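Local coordinates for NAD dependent epimerase/dehydratase family (uncultured archaeon MedDCM-OCT-S05-C57, PDB 5Y1F), which binds NAD+ and probably catalyses the NAD+-dependent oxidation of L-threonine at its 3-position, working as a monomer, at residues A[89-94]-A[106-111]; A[177-182]-A[240-245]; A[198-203]-A[214-219]. One frame throughout, in Å; residues are numbered along the deposited sequence.

Contact 1: A[89-94]-A[106-111]; sequences LAAILS and DVNYNG. With NAD (nicotinamide-adenine-dinucleotide), chain B.
N108 meets I92 with its whole carboxamide and grips both polar atoms of that backbone. The amide N of I92 donates to N108 OD1 at 2.8 Å, nearly straight at 170° and on a lone pair in the carbonyl plane; N108 ND2 returns a bond of 3.0 Å to I92 O, which lies almost in the amide plane of the asparagine. CG of N108 sits beside its own backbone N (chi1 -67°), which swings the amide off helix 101-122 toward the loop that follows strand 83-88. This is the tight part of the contact: N108 OD1 also lies 3.2 Å from A91 CA, and the side chains of I92 and V107 cross at about a right angle, with I92 CG1 3.7 Å from V107 CB. Toward A90 the packing gives way to water, and one molecule donates to A90 O at 2.8 Å and to V107 O at 2.9 Å, joining backbones that do not touch there. The dinucleotide lies along the loop, with V107 CG2 3.6 Å from N6A of the adenine. With an alanine in place of N108, the N-H and C=O of I92 would probably lose these partners, and this part of the loop would be likely to shift against the cofactor. The second ND2 hydrogen is used as well, on T159 OG1 of helix 155-174, the helix that carries Y156 and K160. A neutral amide thus pairs with both polar backbone atoms of I92 in a cofactor-lining loop of the Rossmann fold and itself brings no charge to the dinucleotide.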
loop_
_atom_site.group_PDB
_atom_site.type_symbol
_atom_site.label_atom_id
_atom_site.label_comp_id
_atom_site.label_asym_id
_atom_site.label_seq_id
_atom_site.Cartn_x
_atom_site.Cartn_y
_atom_site.Cartn_z
ATOM N N LEU A 89 -6.650 -4.466 -2.894
ATOM C CA LEU A 89 -6.080 -3.693 -1.803
ATOM C C LEU A 89 -6.571 -4.142 -0.433
ATOM O O LEU A 89 -6.004 -3.690 0.554
ATOM C CB LEU A 89 -6.327 -2.180 -1.971
ATOM C CG LEU A 89 -5.953 -1.602 -3.328
ATOM C CD1 LEU A 89 -6.363 -0.146 -3.375
ATOM C CD2 LEU A 89 -4.480 -1.750 -3.639
ATOM N N ALA A 90 -7.605 -4.973 -0.329
ATOM C CA ALA A 90 -8.134 -5.324 0.970
ATOM C C ALA A 90 -7.100 -6.048 1.809
ATOM O O ALA A 90 -6.460 -6.971 1.328
ATOM C CB ALA A 90 -9.347 -6.195 0.804
ATOM N N ALA A 91 -6.958 -5.667 3.053
ATOM C CA ALA A 91 -5.973 -6.282 3.942
ATOM C C ALA A 91 -6.156 -5.736 5.334
ATOM O O ALA A 91 -6.791 -4.704 5.544
ATOM C CB ALA A 91 -4.534 -6.039 3.463
ATOM N N ILE A 92 -5.552 -6.431 6.281
ATOM C CA ILE A 92 -5.276 -5.969 7.653
ATOM C C ILE A 92 -3.766 -5.686 7.707
ATOM O O ILE A 92 -2.970 -6.496 7.251
ATOM C CB ILE A 92 -5.679 -7.072 8.658
ATOM C CG1 ILE A 92 -7.169 -7.433 8.559
ATOM C CG2 ILE A 92 -5.257 -6.702 10.078
ATOM C CD1 ILE A 92 -8.087 -6.340 8.965
ATOM N N LEU A 93 -3.391 -4.525 8.232
ATOM C CA LEU A 93 -1.996 -4.108 8.169
ATOM C C LEU A 93 -1.225 -4.465 9.416
ATOM O O LEU A 93 -1.687 -5.229 10.278
ATOM C CB LEU A 93 -1.876 -2.620 7.812
ATOM C CG LEU A 93 -2.083 -2.314 6.323
ATOM C CD1 LEU A 93 -3.400 -2.825 5.757
ATOM C CD2 LEU A 93 -1.911 -0.825 6.080
ATOM N N SER A 94 0.017 -4.006 9.499
ATOM C CA SER A 94 0.958 -4.612 10.435
ATOM C C SER A 94 0.583 -4.409 11.902
ATOM O O SER A 94 0.663 -5.321 12.685
ATOM C CB SER A 94 2.401 -4.170 10.175
ATOM O OG SER A 94 2.542 -2.753 10.256
ATOM N N ASP A 106 -6.459 -14.500 8.381
ATOM C CA ASP A 106 -7.687 -14.839 7.714
ATOM C C ASP A 106 -7.957 -13.885 6.557
ATOM O O ASP A 106 -8.109 -14.306 5.399
ATOM C CB ASP A 106 -8.812 -14.867 8.743
ATOM C CG ASP A 106 -10.158 -15.351 8.183
ATOM O OD1 ASP A 106 -10.198 -16.022 7.172
ATOM O OD2 ASP A 106 -11.169 -15.049 8.907
ATOM N N VAL A 107 -8.026 -12.594 6.862
ATOM C CA VAL A 107 -8.333 -11.626 5.828
ATOM C C VAL A 107 -7.258 -11.609 4.739
ATOM O O VAL A 107 -7.565 -11.624 3.543
ATOM C CB VAL A 107 -8.473 -10.219 6.420
ATOM C CG1 VAL A 107 -8.600 -9.195 5.312
ATOM C CG2 VAL A 107 -9.718 -10.166 7.301
ATOM N N ASN A 108 -5.973 -11.590 5.141
ATOM C CA ASN A 108 -4.927 -11.406 4.109
ATOM C C ASN A 108 -4.735 -12.660 3.293
ATOM O O ASN A 108 -4.716 -12.614 2.070
ATOM C CB ASN A 108 -3.617 -10.955 4.737
ATOM C CG ASN A 108 -3.681 -9.580 5.328
ATOM O OD1 ASN A 108 -4.744 -8.945 5.324
ATOM N ND2 ASN A 108 -2.557 -9.085 5.833
ATOM N N TYR A 109 -4.583 -13.798 3.951
ATOM C CA TYR A 109 -4.300 -15.011 3.207
ATOM C C TYR A 109 -5.522 -15.585 2.530
ATOM O O TYR A 109 -5.486 -15.873 1.340
ATOM C CB TYR A 109 -3.568 -16.028 4.083
ATOM C CG TYR A 109 -3.083 -17.209 3.275
ATOM C CD1 TYR A 109 -1.930 -17.146 2.494
ATOM C CD2 TYR A 109 -3.885 -18.337 3.169
ATOM C CE1 TYR A 109 -1.523 -18.259 1.745
ATOM C CE2 TYR A 109 -3.500 -19.429 2.406
ATOM C CZ TYR A 109 -2.329 -19.376 1.723
ATOM O OH TYR A 109 -1.946 -20.473 0.962
ATOM N N ASN A 110 -6.622 -15.740 3.266
ATOM C CA ASN A 110 -7.799 -16.339 2.648
ATOM C C ASN A 110 -8.453 -15.361 1.654
ATOM O O ASN A 110 -8.956 -15.761 0.600
ATOM C CB ASN A 110 -8.808 -16.841 3.711
ATOM C CG ASN A 110 -8.227 -17.909 4.629
ATOM O OD1 ASN A 110 -8.479 -17.914 5.850
ATOM N ND2 ASN A 110 -7.492 -18.812 4.064
ATOM N N GLY A 111 -8.363 -14.055 1.899
ATOM C CA GLY A 111 -8.832 -13.100 0.915
ATOM C C GLY A 111 -8.027 -13.191 -0.375
ATOM O O GLY A 111 -8.588 -13.227 -1.472
HETATM P PA NAD B . -6.187 0.271 4.477
HETATM O O1A NAD B . -6.281 1.808 4.449
HETATM O O2A NAD B . -6.333 -0.420 5.849
HETATM O O5B NAD B . -7.323 -0.266 3.448
HETATM C C5B NAD B . -7.681 -1.632 3.452
HETATM C C4B NAD B . -9.159 -1.728 3.218
HETATM O O4B NAD B . -9.417 -3.138 3.331
HETATM C C3B NAD B . -10.001 -1.027 4.271
HETATM O O3B NAD B . -10.828 -0.084 3.629
HETATM C C2B NAD B . -10.796 -2.167 4.924
HETATM O O2B NAD B . -12.169 -1.870 5.237
HETATM C C1B NAD B . -10.710 -3.261 3.879
HETATM N N9A NAD B . -10.895 -4.589 4.498
HETATM C C8A NAD B . -10.432 -5.004 5.694
HETATM N N7A NAD B . -10.876 -6.228 5.971
HETATM C C5A NAD B . -11.666 -6.562 4.951
HETATM C C6A NAD B . -12.481 -7.740 4.626
HETATM N N6A NAD B . -12.543 -8.802 5.465
HETATM N N1A NAD B . -13.126 -7.751 3.463
HETATM C C2A NAD B . -13.106 -6.702 2.660
HETATM N N3A NAD B . -12.381 -5.604 2.874
HETATM C C4A NAD B . -11.668 -5.506 3.987
HETATM O O3 NAD B . -4.840 -0.270 3.802
HETATM P PN NAD B . -3.942 0.483 2.693
HETATM O O1N NAD B . -4.837 1.220 1.687
HETATM O O2N NAD B . -2.886 1.316 3.391
HETATM O O5D NAD B . -3.243 -0.794 1.986
HETATM C C5D NAD B . -3.814 -1.359 0.848
HETATM C C4D NAD B . -2.859 -2.482 0.423
HETATM O O4D NAD B . -1.515 -1.947 0.278
HETATM C C3D NAD B . -2.785 -3.618 1.420
HETATM O O3D NAD B . -2.467 -4.841 0.703
HETATM C C2D NAD B . -1.530 -3.263 2.239
HETATM O O2D NAD B . -0.943 -4.448 2.830
HETATM C C1D NAD B . -0.641 -2.650 1.142
HETATM N N1N NAD B . 0.387 -1.749 1.702
HETATM C C2N NAD B . 0.100 -0.500 2.182
HETATM C C3N NAD B . 1.089 0.302 2.703
HETATM C C7N NAD B . 0.832 1.717 3.210
HETATM O O7N NAD B . 1.745 2.326 3.702
HETATM N N7N NAD B . -0.350 2.260 3.063
HETATM C C4N NAD B . 2.392 -0.166 2.736
HETATM C C5N NAD B . 2.669 -1.449 2.292
HETATM C C6N NAD B . 1.645 -2.218 1.775
HETATM O O HOH W 1 -7.434 -9.615 1.521
#

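Contact 2: A[177-182]-A[240-245]; sequences DVRGIR and MDAPLD
D177 and L244 approach from opposite directions where strand 178-187 enters the central sheet of the Rossmann fold, pairing in parallel with strand 125-131, close to the turn that ends helix 229-241. D177 OD1 lies 3.7 Å from L244 CD1, so the leucine rests against a carboxylate that is already engaged. With CG anti to the backbone N (chi1 -178°), D177 turns both oxygens to R179, two residues on and, like it, directed toward the second segment. V178, between them, points away from the turn and packs on L126 of strand 125-131. R179 carries the contact. Its chain, extended from CG to NE, runs past the sulfur of M240, with CD 4.0 Å from SD, and delivers the guanidinium to the helix end. There the side-on grip on D177 forms a salt bridge: R179 NE reaches D177 OD1 at 2.9 Å, in the guanidinium plane, and R179 NH2 reaches D177 OD2 at 2.9 Å, on the syn lone pair of that oxygen. NH1, turned to the backbone, donates to L239 O, so the cation probably offsets the partial negative charge of carbonyls at the C-terminal end of the helix. M240 O instead takes a hydrogen bond from K125 NZ. Beyond R179, the strand leaves the turn at G180, whose backbone bonds run to H250 and Y253, and I181 packs on helix 229-241 through A235, T236 and L239. Across the two segments, R179 NH1 also donates to A242 O, 2.8 Å long at 161°, its donor tilted 20° from the carbonyl plane.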
loop_
_atom_site.group_PDB
_atom_site.type_symbol
_atom_site.label_atom_id
_atom_site.label_comp_id
_atom_site.label_asym_id
_atom_site.label_seq_id
_atom_site.Cartn_x
_atom_site.Cartn_y
_atom_site.Cartn_z
ATOM N N ASP A 177 -1.542 -13.500 -14.806
ATOM C CA ASP A 177 -0.688 -12.302 -14.816
ATOM C C ASP A 177 -1.034 -11.435 -13.605
ATOM O O ASP A 177 -1.932 -10.588 -13.656
ATOM C CB ASP A 177 -0.873 -11.547 -16.130
ATOM C CG ASP A 177 -0.005 -10.343 -16.238
ATOM O OD1 ASP A 177 0.768 -10.060 -15.296
ATOM O OD2 ASP A 177 0.059 -9.768 -17.330
ATOM N N VAL A 178 -0.388 -11.791 -12.504
ATOM C CA VAL A 178 -0.508 -11.073 -11.236
ATOM C C VAL A 178 0.788 -10.311 -10.976
ATOM O O VAL A 178 1.899 -10.882 -11.135
ATOM C CB VAL A 178 -0.843 -12.027 -10.082
ATOM C CG1 VAL A 178 0.091 -13.219 -10.009
ATOM C CG2 VAL A 178 -0.847 -11.299 -8.751
ATOM N N ARG A 179 0.661 -9.023 -10.643
ATOM C CA ARG A 179 1.798 -8.140 -10.394
ATOM C C ARG A 179 1.606 -7.506 -9.040
ATOM O O ARG A 179 0.483 -7.342 -8.547
ATOM C CB ARG A 179 1.859 -7.078 -11.488
ATOM C CG ARG A 179 1.954 -7.692 -12.867
ATOM C CD ARG A 179 1.830 -6.681 -13.963
ATOM N NE ARG A 179 1.719 -7.351 -15.269
ATOM C CZ ARG A 179 1.925 -6.755 -16.451
ATOM N NH1 ARG A 179 2.316 -5.507 -16.535
ATOM N NH2 ARG A 179 1.755 -7.476 -17.571
ATOM N N GLY A 180 2.721 -7.141 -8.416
ATOM C CA GLY A 180 2.671 -6.512 -7.119
ATOM C C GLY A 180 3.951 -5.778 -6.778
ATOM O O GLY A 180 5.001 -5.967 -7.405
ATOM N N ILE A 181 3.818 -4.899 -5.792
ATOM C CA ILE A 181 4.890 -4.038 -5.309
ATOM C C ILE A 181 4.988 -4.232 -3.814
ATOM O O ILE A 181 3.941 -4.261 -3.100
ATOM C CB ILE A 181 4.589 -2.580 -5.631
ATOM C CG1 ILE A 181 4.631 -2.340 -7.142
ATOM C CG2 ILE A 181 5.552 -1.648 -4.919
ATOM C CD1 ILE A 181 4.046 -1.022 -7.578
ATOM N N ARG A 182 6.219 -4.287 -3.313
ATOM C CA ARG A 182 6.471 -4.194 -1.857
ATOM C C ARG A 182 6.427 -2.721 -1.453
ATOM O O ARG A 182 7.444 -2.061 -1.399
ATOM C CB ARG A 182 7.832 -4.782 -1.529
ATOM C CG ARG A 182 7.919 -6.275 -1.689
ATOM C CD ARG A 182 9.332 -6.769 -1.685
ATOM N NE ARG A 182 9.384 -8.222 -1.721
ATOM C CZ ARG A 182 10.470 -8.919 -2.027
ATOM N NH1 ARG A 182 11.617 -8.304 -2.370
ATOM N NH2 ARG A 182 10.430 -10.238 -1.982
ATOM N N MET A 240 1.401 -2.035 -13.928
ATOM C CA MET A 240 0.301 -2.735 -14.589
ATOM C C MET A 240 0.277 -2.569 -16.084
ATOM O O MET A 240 -0.216 -3.467 -16.785
ATOM C CB MET A 240 -1.016 -2.334 -13.949
ATOM C CG MET A 240 -1.208 -2.930 -12.552
ATOM S SD MET A 240 -1.395 -4.719 -12.513
ATOM C CE MET A 240 -3.115 -4.902 -12.924
ATOM N N ASP A 241 0.772 -1.447 -16.581
ATOM C CA ASP A 241 0.809 -1.202 -18.025
ATOM C C ASP A 241 1.995 -1.768 -18.709
ATOM O O ASP A 241 1.992 -1.805 -19.954
ATOM C CB ASP A 241 0.860 0.289 -18.304
ATOM C CG ASP A 241 -0.455 0.937 -18.196
ATOM O OD1 ASP A 241 -1.477 0.229 -18.184
ATOM O OD2 ASP A 241 -0.457 2.184 -18.107
ATOM N N ALA A 242 3.024 -2.235 -18.016
ATOM C CA ALA A 242 4.216 -2.727 -18.671
ATOM C C ALA A 242 3.900 -3.966 -19.512
ATOM O O ALA A 242 3.100 -4.800 -19.132
ATOM C CB ALA A 242 5.266 -3.054 -17.653
ATOM N N PRO A 243 4.654 -4.195 -20.601
ATOM C CA PRO A 243 4.492 -5.485 -21.269
ATOM C C PRO A 243 4.944 -6.593 -20.355
ATOM O O PRO A 243 6.006 -6.516 -19.739
ATOM C CB PRO A 243 5.393 -5.379 -22.506
ATOM C CG PRO A 243 5.921 -3.991 -22.548
ATOM C CD PRO A 243 5.621 -3.296 -21.259
ATOM N N LEU A 244 4.201 -7.687 -20.340
ATOM C CA LEU A 244 4.525 -8.767 -19.444
ATOM C C LEU A 244 5.936 -9.288 -19.665
ATOM O O LEU A 244 6.631 -9.631 -18.709
ATOM C CB LEU A 244 3.521 -9.906 -19.614
ATOM C CG LEU A 244 3.749 -11.160 -18.789
ATOM C CD1 LEU A 244 3.769 -10.853 -17.299
ATOM C CD2 LEU A 244 2.649 -12.165 -19.156
ATOM N N ASP A 245 6.359 -9.416 -20.927
ATOM C CA ASP A 245 7.670 -9.972 -21.212
ATOM C C ASP A 245 8.826 -9.150 -20.681
ATOM O O ASP A 245 9.945 -9.687 -20.545
ATOM C CB ASP A 245 7.864 -10.307 -22.698
ATOM C CG ASP A 245 8.190 -9.100 -23.532
ATOM O OD1 ASP A 245 9.000 -9.243 -24.478
ATOM O OD2 ASP A 245 7.650 -8.004 -23.260
#

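Contact 3: A[198-203]-A[214-219]; sequences TDYAVE and YECFVN
A helix-turn-strand unit inserted between strands 178-187 and 223-228 of the main sheet forms this contact: helix 199-211 runs out, the chain turns, and strand 213-216 comes back almost antiparallel to it, the axes of the short segments 9.1 Å apart at 172°. Y200 projects from the helix toward the residues that follow the strand. V218 CG2 sits over the centre of one face of its ring, a CH-pi contact 3.6 Å from the centroid and only 9° off the normal, while the ring edge is turned to the face of F217 in an offset edge-to-face pair with planes at 84°. The same tyrosine sets its CB over the F217 face, 3.7 Å from CZ; its CG lies between the backbone N and the carbonyl carbon, and this torsion carries the ring toward V218. C216 SG approaches the Y200 ring obliquely as a sulfur-aromatic contact, 5.2 Å from the centroid. A polar cluster closes the side nearer the turn. Y214 OH donates to E203 OE2 at 2.8 Å, meeting the carboxylate on its anti side, and the carboxylate stands nearly upright to the tyrosine ring. E203 OE2 receives a second bond, from a water at 2.7 Å that also donates to E215 O, and lies 3.4 Å from F217 CE2 at the ring edge. Two donors on one oxygen, with a ring edge beside it, probably favour the charged form of E203. F217 is further engaged by R284 in a cation-pi contact. Around this unit, strand 213-216 pairs in parallel with strand 276-279, whereas Y200 leans back on L224 and M226 of strand 223-228, which belongs to the main sheet.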
loop_
_atom_site.group_PDB
_atom_site.type_symbol
_atom_site.label_atom_id
_atom_site.label_comp_id
_atom_site.label_asym_id
_atom_site.label_seq_id
_atom_site.Cartn_x
_atom_site.Cartn_y
_atom_site.Cartn_z
ATOM N N THR A 198 3.560 2.891 9.893
ATOM C CA THR A 198 4.200 4.011 9.229
ATOM C C THR A 198 3.377 5.279 9.295
ATOM O O THR A 198 3.840 6.352 8.873
ATOM C CB THR A 198 4.566 3.687 7.777
ATOM O OG1 THR A 198 3.413 3.289 7.071
ATOM C CG2 THR A 198 5.512 2.527 7.716
ATOM N N ASP A 199 2.241 5.232 9.976
ATOM C CA ASP A 199 1.328 6.361 9.992
ATOM C C ASP A 199 1.809 7.497 10.819
ATOM O O ASP A 199 1.209 8.580 10.780
ATOM C CB ASP A 199 -0.048 5.940 10.419
ATOM C CG ASP A 199 -0.944 5.673 9.230
ATOM O OD1 ASP A 199 -0.635 6.168 8.101
ATOM O OD2 ASP A 199 -2.028 5.081 9.426
ATOM N N TYR A 200 2.915 7.362 11.542
ATOM C CA TYR A 200 3.432 8.495 12.283
ATOM C C TYR A 200 3.795 9.633 11.343
ATOM O O TYR A 200 3.759 10.798 11.749
ATOM C CB TYR A 200 4.657 8.118 13.170
ATOM C CG TYR A 200 5.857 7.567 12.424
ATOM C CD1 TYR A 200 5.985 6.199 12.243
ATOM C CD2 TYR A 200 6.866 8.378 11.899
ATOM C CE1 TYR A 200 7.062 5.674 11.567
ATOM C CE2 TYR A 200 7.928 7.864 11.191
ATOM C CZ TYR A 200 8.042 6.487 11.037
ATOM O OH TYR A 200 9.103 5.923 10.365
ATOM N N ALA A 201 4.181 9.329 10.115
ATOM C CA ALA A 201 4.546 10.387 9.190
ATOM C C ALA A 201 3.281 11.165 8.770
ATOM O O ALA A 201 3.204 12.425 8.941
ATOM C CB ALA A 201 5.340 9.841 8.014
ATOM N N VAL A 202 2.205 10.471 8.465
ATOM C CA VAL A 202 0.973 11.123 8.128
ATOM C C VAL A 202 0.454 11.923 9.311
ATOM O O VAL A 202 0.072 13.093 9.165
ATOM C CB VAL A 202 -0.070 10.128 7.595
ATOM C CG1 VAL A 202 -1.410 10.769 7.397
ATOM C CG2 VAL A 202 0.389 9.542 6.275
ATOM N N GLU A 203 0.386 11.287 10.468
ATOM C CA GLU A 203 -0.137 11.965 11.668
ATOM C C GLU A 203 0.641 13.194 12.025
ATOM O O GLU A 203 0.069 14.218 12.455
ATOM C CB GLU A 203 -0.168 11.021 12.859
ATOM C CG GLU A 203 -1.107 9.850 12.732
ATOM C CD GLU A 203 -1.092 8.894 13.922
ATOM O OE1 GLU A 203 -1.871 7.915 13.857
ATOM O OE2 GLU A 203 -0.294 9.126 14.860
ATOM N N TYR A 214 2.268 17.322 18.216
ATOM C CA TYR A 214 2.128 15.925 17.856
ATOM C C TYR A 214 2.848 15.086 18.895
ATOM O O TYR A 214 3.944 15.450 19.317
ATOM C CB TYR A 214 2.726 15.640 16.482
ATOM C CG TYR A 214 2.576 14.208 16.050
ATOM C CD1 TYR A 214 3.699 13.457 15.611
ATOM C CD2 TYR A 214 1.347 13.561 16.090
ATOM C CE1 TYR A 214 3.565 12.145 15.259
ATOM C CE2 TYR A 214 1.242 12.217 15.758
ATOM C CZ TYR A 214 2.369 11.541 15.368
ATOM O OH TYR A 214 2.300 10.173 15.064
ATOM N N GLU A 215 2.239 13.968 19.263
ATOM C CA GLU A 215 2.890 12.933 20.071
ATOM C C GLU A 215 3.160 11.732 19.165
ATOM O O GLU A 215 2.237 11.058 18.737
ATOM C CB GLU A 215 1.988 12.498 21.231
ATOM C CG GLU A 215 1.696 13.575 22.252
ATOM C CD GLU A 215 1.723 13.033 23.682
ATOM O OE1 GLU A 215 2.366 13.680 24.537
ATOM O OE2 GLU A 215 1.226 11.899 23.908
ATOM N N CYS A 216 4.423 11.577 18.828
ATOM C CA CYS A 216 4.883 10.576 17.881
ATOM C C CYS A 216 4.988 9.239 18.593
ATOM O O CYS A 216 5.591 9.172 19.695
ATOM C CB CYS A 216 6.202 11.025 17.291
ATOM S SG CYS A 216 6.770 9.977 15.957
ATOM N N PHE A 217 4.480 8.171 18.014
ATOM C CA PHE A 217 4.466 6.826 18.630
ATOM C C PHE A 217 5.687 5.972 18.293
ATOM O O PHE A 217 5.706 4.804 18.663
ATOM C CB PHE A 217 3.140 6.097 18.299
ATOM C CG PHE A 217 2.910 5.879 16.829
ATOM C CD1 PHE A 217 3.541 4.869 16.185
ATOM C CD2 PHE A 217 2.008 6.660 16.116
ATOM C CE1 PHE A 217 3.292 4.586 14.843
ATOM C CE2 PHE A 217 1.707 6.344 14.808
ATOM C CZ PHE A 217 2.384 5.350 14.146
ATOM N N VAL A 218 6.667 6.541 17.615
ATOM C CA VAL A 218 7.968 5.929 17.445
ATOM C C VAL A 218 9.004 6.935 17.954
ATOM O O VAL A 218 8.751 8.140 18.040
ATOM C CB VAL A 218 8.243 5.505 15.985
ATOM C CG1 VAL A 218 7.268 4.450 15.508
ATOM C CG2 VAL A 218 8.284 6.678 15.030
ATOM N N ASN A 219 10.217 6.442 18.253
ATOM C CA ASN A 219 11.283 7.308 18.717
ATOM C C ASN A 219 11.819 8.177 17.574
ATOM O O ASN A 219 11.571 7.892 16.385
ATOM C CB ASN A 219 12.371 6.513 19.491
ATOM C CG ASN A 219 13.209 5.621 18.612
ATOM O OD1 ASN A 219 13.464 4.428 18.994
ATOM N ND2 ASN A 219 13.740 6.150 17.591
HETATM O O HOH W 2 -0.083 9.483 17.503
#

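The three contacts follow one another along the chain. Contact 1 closes first; contact 2 then spans 58 residues, and contact 3 is nested inside the loop it closes. Strand 83-88, which leads into contact 1, and strand 178-187, part of contact 2, belong to one nine-stranded sheet, and the centres of these contacts lie about 20 Å apart. Contact 3 uses helix 199-211, the next helix after strand 178-187; its centre is about 23 Å from that of contact 1 and about 32 Å from that of contact 2, across the middle of the chain. Contact 1 holds several residues of the NAD pocket and contact 3 one, T198, while contact 2 joins strand 178-187 to the end of helix 229-241, away from the cofactor.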